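Local coordinates for protein transcriptional repressor, TetR family (Thermus thermophilus, PDB 3ANP) that binds acyl-CoA and probably represses transcription of fatty acid degradation genes as a TetR-family DNA-binding dimer, at residues A18-L21 with F22-G26; L111-D115 with P116-R120. All blocks are in the same frame, centred on the assembly; numbering follows the deposited sequence.

Contact 1 (18-21 with 22-26) and contact 2 (111-115 with 116-120) are local and partly buried, yet lie in different parts of the fold, their centres 24 Å and their nearest atoms about 11 Å apart. The first is the last two turns of helix 3-25 and the glycine after it, in the TetR-type DNA-binding region; the second is the loop before helix 116-125 with that helix's first turn, in the C-terminal, ligand-binding region. A buried phenylalanine face and a solvent-side polar fringe characterise contact 1. Contact 2 relies on an aspartate N-cap preceded by an asparagine Asx turn, and reaches both lauroyl-CoA and the second subunit, whereas contact 1 meets no other chain of the assembly.

Contact 1. Residues A18-L21 with F22-G26; sequences AMEL and FRNRG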
loop_
_atom_site.group_PDB
_atom_site.type_symbol
_atom_site.label_atom_id
_atom_site.label_comp_id
_atom_site.label_asym_id
_atom_site.label_seq_id
_atom_site.Cartn_x
_atom_site.Cartn_y
_atom_site.Cartn_z
ATOM N N ALA A 18 3.900 -22.217 -18.043
ATOM C CA ALA A 18 4.258 -21.677 -16.728
ATOM C C ALA A 18 3.070 -21.594 -15.769
ATOM O O ALA A 18 3.194 -21.939 -14.587
ATOM C CB ALA A 18 4.904 -20.276 -16.878
HETATM N N MSE A 19 1.927 -21.126 -16.262
HETATM C CA MSE A 19 0.747 -20.986 -15.413
HETATM C C MSE A 19 0.305 -22.336 -14.841
HETATM O O MSE A 19 -0.027 -22.431 -13.656
HETATM C CB MSE A 19 -0.407 -20.344 -16.200
HETATM C CG MSE A 19 -0.178 -18.878 -16.583
HETATM SE SE MSE A 19 0.090 -17.736 -15.008
HETATM C CE MSE A 19 -1.584 -18.089 -14.090
ATOM N N GLU A 20 0.296 -23.372 -15.681
ATOM C CA GLU A 20 -0.088 -24.706 -15.228
ATOM C C GLU A 20 0.868 -25.186 -14.121
ATOM O O GLU A 20 0.424 -25.681 -13.075
ATOM C CB GLU A 20 -0.096 -25.696 -16.410
ATOM C CG GLU A 20 -0.499 -27.119 -16.034
ATOM C CD GLU A 20 -1.989 -27.274 -15.697
ATOM O OE1 GLU A 20 -2.699 -26.257 -15.520
ATOM O OE2 GLU A 20 -2.455 -28.431 -15.599
ATOM N N LEU A 21 2.175 -25.023 -14.331
ATOM C CA LEU A 21 3.155 -25.432 -13.319
ATOM C C LEU A 21 2.968 -24.611 -12.047
ATOM O O LEU A 21 3.025 -25.160 -10.948
ATOM C CB LEU A 21 4.603 -25.251 -13.834
ATOM C CG LEU A 21 5.046 -26.343 -14.816
ATOM C CD1 LEU A 21 6.261 -25.895 -15.607
ATOM C CD2 LEU A 21 5.351 -27.639 -14.034
ATOM N N PHE A 22 2.770 -23.300 -12.191
ATOM C CA PHE A 22 2.587 -22.442 -11.015
ATOM C C PHE A 22 1.354 -22.905 -10.229
ATOM O O PHE A 22 1.369 -22.995 -8.990
ATOM C CB PHE A 22 2.379 -20.960 -11.403
ATOM C CG PHE A 22 3.580 -20.295 -12.073
ATOM C CD1 PHE A 22 4.866 -20.790 -11.915
ATOM C CD2 PHE A 22 3.400 -19.124 -12.815
ATOM C CE1 PHE A 22 5.968 -20.121 -12.484
ATOM C CE2 PHE A 22 4.480 -18.453 -13.387
ATOM C CZ PHE A 22 5.770 -18.957 -13.216
ATOM N N ARG A 23 0.282 -23.189 -10.953
ATOM C CA ARG A 23 -0.951 -23.639 -10.317
ATOM C C ARG A 23 -0.806 -24.976 -9.624
ATOM O O ARG A 23 -1.205 -25.128 -8.471
ATOM C CB ARG A 23 -2.081 -23.741 -11.349
ATOM C CG ARG A 23 -2.711 -22.408 -11.704
ATOM C CD ARG A 23 -3.817 -22.550 -12.761
ATOM N NE ARG A 23 -4.527 -21.288 -12.932
ATOM C CZ ARG A 23 -4.534 -20.574 -14.053
ATOM N NH1 ARG A 23 -5.206 -19.431 -14.093
ATOM N NH2 ARG A 23 -3.883 -21.002 -15.134
ATOM N N ASN A 24 -0.232 -25.947 -10.327
ATOM C CA ASN A 24 -0.074 -27.299 -9.788
ATOM C C ASN A 24 1.045 -27.513 -8.778
ATOM O O ASN A 24 0.939 -28.382 -7.911
ATOM C CB ASN A 24 0.129 -28.304 -10.930
ATOM C CG ASN A 24 -1.117 -28.483 -11.781
ATOM O OD1 ASN A 24 -2.227 -28.321 -11.291
ATOM N ND2 ASN A 24 -0.934 -28.835 -13.053
ATOM N N ARG A 25 2.117 -26.734 -8.880
ATOM C CA ARG A 25 3.258 -26.942 -7.993
ATOM C C ARG A 25 3.711 -25.737 -7.181
ATOM O O ARG A 25 4.565 -25.869 -6.307
ATOM C CB ARG A 25 4.432 -27.492 -8.815
ATOM C CG ARG A 25 4.103 -28.831 -9.498
ATOM C CD ARG A 25 5.173 -29.297 -10.469
ATOM N NE ARG A 25 6.441 -29.579 -9.805
ATOM C CZ ARG A 25 7.556 -29.933 -10.438
ATOM N NH1 ARG A 25 8.668 -30.169 -9.750
ATOM N NH2 ARG A 25 7.562 -30.050 -11.762
ATOM N N GLY A 26 3.140 -24.573 -7.457
ATOM C CA GLY A 26 3.525 -23.385 -6.718
ATOM C C GLY A 26 4.430 -22.492 -7.553
ATOM O O GLY A 26 5.259 -22.985 -8.334
HETATM O O HOH W 1 -3.169 -23.604 -16.030
#
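Four successive i to i+4 bonds tie Ala18-Leu21 to Phe22-Arg25, the first running from Phe22 N to Ala18 O at 2.8 Å and the last from Arg25 N to Leu21 O. The Arg25 guanidinium forms a salt bridge with Glu34. Glu20 OE2 takes a weak bond from Asn24 ND2 (3.0 Å), carboxylate and amide planes standing 75° apart, while a water links OE1 to Arg23 NH2, accepting from the arginine and donating to the carboxylate. Glu20 CG is anti to the backbone N (chi1 -179°) and the carboxylate stays level with its own turn, where Asn24 ND2 reaches back to it. Selenomethionine Met19 places CE over one face of the Arg23 guanidinium, 3.9 Å from CZ. Leu21 CD2 runs beside Arg25 CD. Inward, Ala18 CB makes a CH-pi contact over the Phe22 ring, 4.3 Å from its centroid, and Met19 SE approaches the ring obliquely in a Met-aromatic contact. Phe22 also packs on Val56 and Ile35, joining this helix to helices 54-77 and 32-39. The helix thus has an apolar inner side and a charged outer one, and Gly26, with positive phi, is the first residue to leave it.

Contact 2. Residues L111-D115 with P116-R120; sequences LLNPD and PVRAR. With DCC (dodecyl-coa), chain E.
Asp115 caps the helix that starts at Pro116: its OD1 accepts from Val117 N at 3.0 Å, the donor standing above the carboxylate plane. With CG anti to its own N (chi1 177°), the carboxylate lies at the N-terminal end of the helix, within reach of Val117 N. The same residue's backbone O receives Ala119 N at 3.0 Å and, weakly, Arg118 N. Just upstream, Asn113 OD1 accepts from Asp115 N on an in-plane lone pair (2.9 Å), an Asx turn. Among the charged and polar ends, Asn113 ND2 sits over one face of the Arg118 guanidinium, 3.2 Å from NE; both are donors, and Glu110 receives both, by a salt bridge to Arg118 and a hydrogen bond from Asn113. Ala119 CB packs against the backbone, 3.7 Å from Asn113 O. The ligand is met by Leu111 and Ala119: Leu111 O accepts from NP1 of lauroyl-CoA (dodecyl-CoA, DCC) at 2.9 Å, Leu111 CD1 touches acyl carbon CA5 and Ala119 CB meets CP5. The loop joins helix 101-110 to helix 116-125, with Leu111 and Leu112 on Phe163 of helix 151-172, while Tyr172 of the second subunit bonds to Asn113 O and packs on Pro116 and Ala119.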
loop_
_atom_site.group_PDB
_atom_site.type_symbol
_atom_site.label_atom_id
_atom_site.label_comp_id
_atom_site.label_asym_id
_atom_site.label_seq_id
_atom_site.Cartn_x
_atom_site.Cartn_y
_atom_site.Cartn_z
ATOM N N LEU A 111 5.202 -5.195 -7.316
ATOM C CA LEU A 111 4.920 -3.764 -7.318
ATOM C C LEU A 111 5.789 -3.071 -6.259
ATOM O O LEU A 111 5.861 -1.851 -6.212
ATOM C CB LEU A 111 3.432 -3.512 -7.022
ATOM C CG LEU A 111 2.539 -3.854 -8.211
ATOM C CD1 LEU A 111 1.152 -4.265 -7.761
ATOM C CD2 LEU A 111 2.492 -2.636 -9.138
ATOM N N LEU A 112 6.450 -3.863 -5.421
ATOM C CA LEU A 112 7.309 -3.321 -4.372
ATOM C C LEU A 112 8.774 -3.680 -4.635
ATOM O O LEU A 112 9.625 -3.543 -3.753
ATOM C CB LEU A 112 6.900 -3.875 -2.999
ATOM C CG LEU A 112 5.447 -3.680 -2.545
ATOM C CD1 LEU A 112 5.210 -4.419 -1.243
ATOM C CD2 LEU A 112 5.144 -2.199 -2.382
ATOM N N ASN A 113 9.066 -4.146 -5.843
ATOM C CA ASN A 113 10.438 -4.518 -6.174
ATOM C C ASN A 113 11.392 -3.331 -5.947
ATOM O O ASN A 113 11.135 -2.223 -6.412
ATOM C CB ASN A 113 10.518 -4.971 -7.635
ATOM C CG ASN A 113 11.763 -5.783 -7.917
ATOM O OD1 ASN A 113 12.882 -5.275 -7.819
ATOM N ND2 ASN A 113 11.575 -7.059 -8.256
ATOM N N PRO A 114 12.496 -3.547 -5.212
ATOM C CA PRO A 114 13.445 -2.451 -4.968
ATOM C C PRO A 114 13.930 -1.851 -6.281
ATOM O O PRO A 114 14.189 -0.652 -6.370
ATOM C CB PRO A 114 14.562 -3.127 -4.192
ATOM C CG PRO A 114 13.830 -4.157 -3.407
ATOM C CD PRO A 114 12.857 -4.733 -4.418
ATOM N N ASP A 115 14.055 -2.687 -7.305
ATOM C CA ASP A 115 14.483 -2.202 -8.611
ATOM C C ASP A 115 13.323 -1.391 -9.207
ATOM O O ASP A 115 12.260 -1.933 -9.481
ATOM C CB ASP A 115 14.836 -3.386 -9.513
ATOM C CG ASP A 115 15.230 -2.965 -10.916
ATOM O OD1 ASP A 115 15.178 -1.758 -11.233
ATOM O OD2 ASP A 115 15.589 -3.858 -11.711
ATOM N N PRO A 116 13.519 -0.074 -9.410
ATOM C CA PRO A 116 12.501 0.827 -9.963
ATOM C C PRO A 116 12.019 0.508 -11.377
ATOM O O PRO A 116 10.884 0.819 -11.733
ATOM C CB PRO A 116 13.171 2.201 -9.886
ATOM C CG PRO A 116 14.120 2.065 -8.729
ATOM C CD PRO A 116 14.705 0.690 -8.981
ATOM N N VAL A 117 12.881 -0.080 -12.204
ATOM C CA VAL A 117 12.472 -0.422 -13.558
ATOM C C VAL A 117 11.406 -1.529 -13.487
ATOM O O VAL A 117 10.426 -1.525 -14.241
ATOM C CB VAL A 117 13.671 -0.940 -14.388
ATOM C CG1 VAL A 117 13.180 -1.538 -15.716
ATOM C CG2 VAL A 117 14.649 0.211 -14.645
ATOM N N ARG A 118 11.612 -2.482 -12.592
ATOM C CA ARG A 118 10.656 -3.575 -12.452
ATOM C C ARG A 118 9.384 -3.137 -11.738
ATOM O O ARG A 118 8.296 -3.603 -12.085
ATOM C CB ARG A 118 11.294 -4.760 -11.730
ATOM C CG ARG A 118 12.023 -5.660 -12.716
ATOM C CD ARG A 118 12.740 -6.825 -12.094
ATOM N NE ARG A 118 11.881 -7.738 -11.348
ATOM C CZ ARG A 118 12.250 -8.968 -11.016
ATOM N NH1 ARG A 118 13.443 -9.423 -11.391
ATOM N NH2 ARG A 118 11.467 -9.721 -10.266
ATOM N N ALA A 119 9.509 -2.239 -10.757
ATOM C CA ALA A 119 8.322 -1.752 -10.046
ATOM C C ALA A 119 7.461 -0.991 -11.036
ATOM O O ALA A 119 6.238 -1.128 -11.042
ATOM C CB ALA A 119 8.707 -0.823 -8.878
ATOM N N ARG A 120 8.108 -0.185 -11.876
ATOM C CA ARG A 120 7.401 0.591 -12.884
ATOM C C ARG A 120 6.725 -0.330 -13.894
ATOM O O ARG A 120 5.611 -0.073 -14.337
ATOM C CB ARG A 120 8.366 1.518 -13.625
ATOM C CG ARG A 120 7.656 2.477 -14.553
ATOM C CD ARG A 120 8.634 3.352 -15.323
ATOM N NE ARG A 120 7.926 4.382 -16.079
ATOM C CZ ARG A 120 7.380 5.468 -15.539
ATOM N NH1 ARG A 120 7.461 5.679 -14.234
ATOM N NH2 ARG A 120 6.742 6.339 -16.304
HETATM C C2 DCC E . 4.830 13.322 -18.852
HETATM C C4 DCC E . 3.042 13.199 -17.392
HETATM C C5 DCC E . 2.322 12.484 -18.338
HETATM C C6 DCC E . 2.925 12.209 -19.560
HETATM C C8 DCC E . 1.105 12.724 -16.583
HETATM C C10 DCC E . -5.344 -6.344 -10.479
HETATM C C11 DCC E . -5.330 -7.867 -10.625
HETATM C C12 DCC E . -6.559 -8.355 -11.392
HETATM N N9 DCC E . 2.261 13.329 -16.323
HETATM N N7 DCC E . 1.135 12.207 -17.809
HETATM N N3 DCC E . 4.288 13.602 -17.681
HETATM N N1 DCC E . 4.174 12.643 -19.778
HETATM N N6 DCC E . 2.272 11.525 -20.495
HETATM C "C1'" DCC E . 2.611 14.036 -15.070
HETATM C "C2'" DCC E . 1.709 13.601 -13.917
HETATM O "O2'" DCC E . 0.413 14.187 -14.071
HETATM C "C3'" DCC E . 2.459 14.310 -12.791
HETATM O "O3'" DCC E . 2.131 15.702 -12.782
HETATM C "C4'" DCC E . 3.921 14.129 -13.208
HETATM O "O4'" DCC E . 3.893 13.639 -14.561
HETATM C "C5'" DCC E . 4.569 13.102 -12.279
HETATM O "O5'" DCC E . 3.824 11.882 -12.288
HETATM P P1 DCC E . 4.015 10.797 -11.114
HETATM O O11 DCC E . 4.015 11.475 -9.799
HETATM O O12 DCC E . 3.049 9.700 -11.345
HETATM O O6 DCC E . 5.500 10.230 -11.363
HETATM P P2 DCC E . 5.770 9.001 -12.366
HETATM O O21 DCC E . 7.156 9.372 -12.736
HETATM O O22 DCC E . 4.579 9.175 -13.226
HETATM O O7 DCC E . 5.699 7.902 -11.191
HETATM C CPA DCC E . 4.487 7.214 -10.870
HETATM C CPB DCC E . 4.759 5.712 -10.759
HETATM C CP8 DCC E . 6.022 5.487 -9.921
HETATM C CP7 DCC E . 4.948 5.124 -12.160
HETATM C CP9 DCC E . 3.568 5.032 -10.081
HETATM O OP3 DCC E . 5.816 5.931 -8.577
HETATM C CP6 DCC E . 6.405 4.005 -9.929
HETATM O OP2 DCC E . 7.097 3.544 -10.835
HETATM N NP2 DCC E . 5.934 3.283 -8.915
HETATM C CP5 DCC E . 6.223 1.846 -8.793
HETATM C CP4 DCC E . 5.088 1.149 -8.040
HETATM C CP3 DCC E . 4.930 1.720 -6.630
HETATM O OP1 DCC E . 4.852 2.933 -6.447
HETATM N NP1 DCC E . 4.875 0.819 -5.651
HETATM C CP2 DCC E . 4.736 1.221 -4.244
HETATM C CP1 DCC E . 3.310 1.714 -3.978
HETATM S S DCC E . 2.059 0.379 -4.047
HETATM P P3 DCC E . 1.893 16.440 -11.371
HETATM O O31 DCC E . 0.456 16.570 -11.039
HETATM O O32 DCC E . 2.701 15.587 -10.270
HETATM O O33 DCC E . 2.635 17.862 -11.496
HETATM C CA1 DCC E . 1.505 0.460 -5.707
HETATM C CA2 DCC E . 0.192 -0.231 -6.083
HETATM O OA1 DCC E . 2.163 1.057 -6.558
HETATM C CA3 DCC E . -0.339 0.292 -7.418
HETATM C CA4 DCC E . -1.698 -0.315 -7.776
HETATM C CA5 DCC E . -1.636 -1.835 -7.942
HETATM C CA6 DCC E . -2.955 -2.352 -8.523
HETATM C CA7 DCC E . -2.894 -3.858 -8.785
HETATM C CA8 DCC E . -4.165 -4.344 -9.485
HETATM C CA9 DCC E . -4.131 -5.862 -9.680
#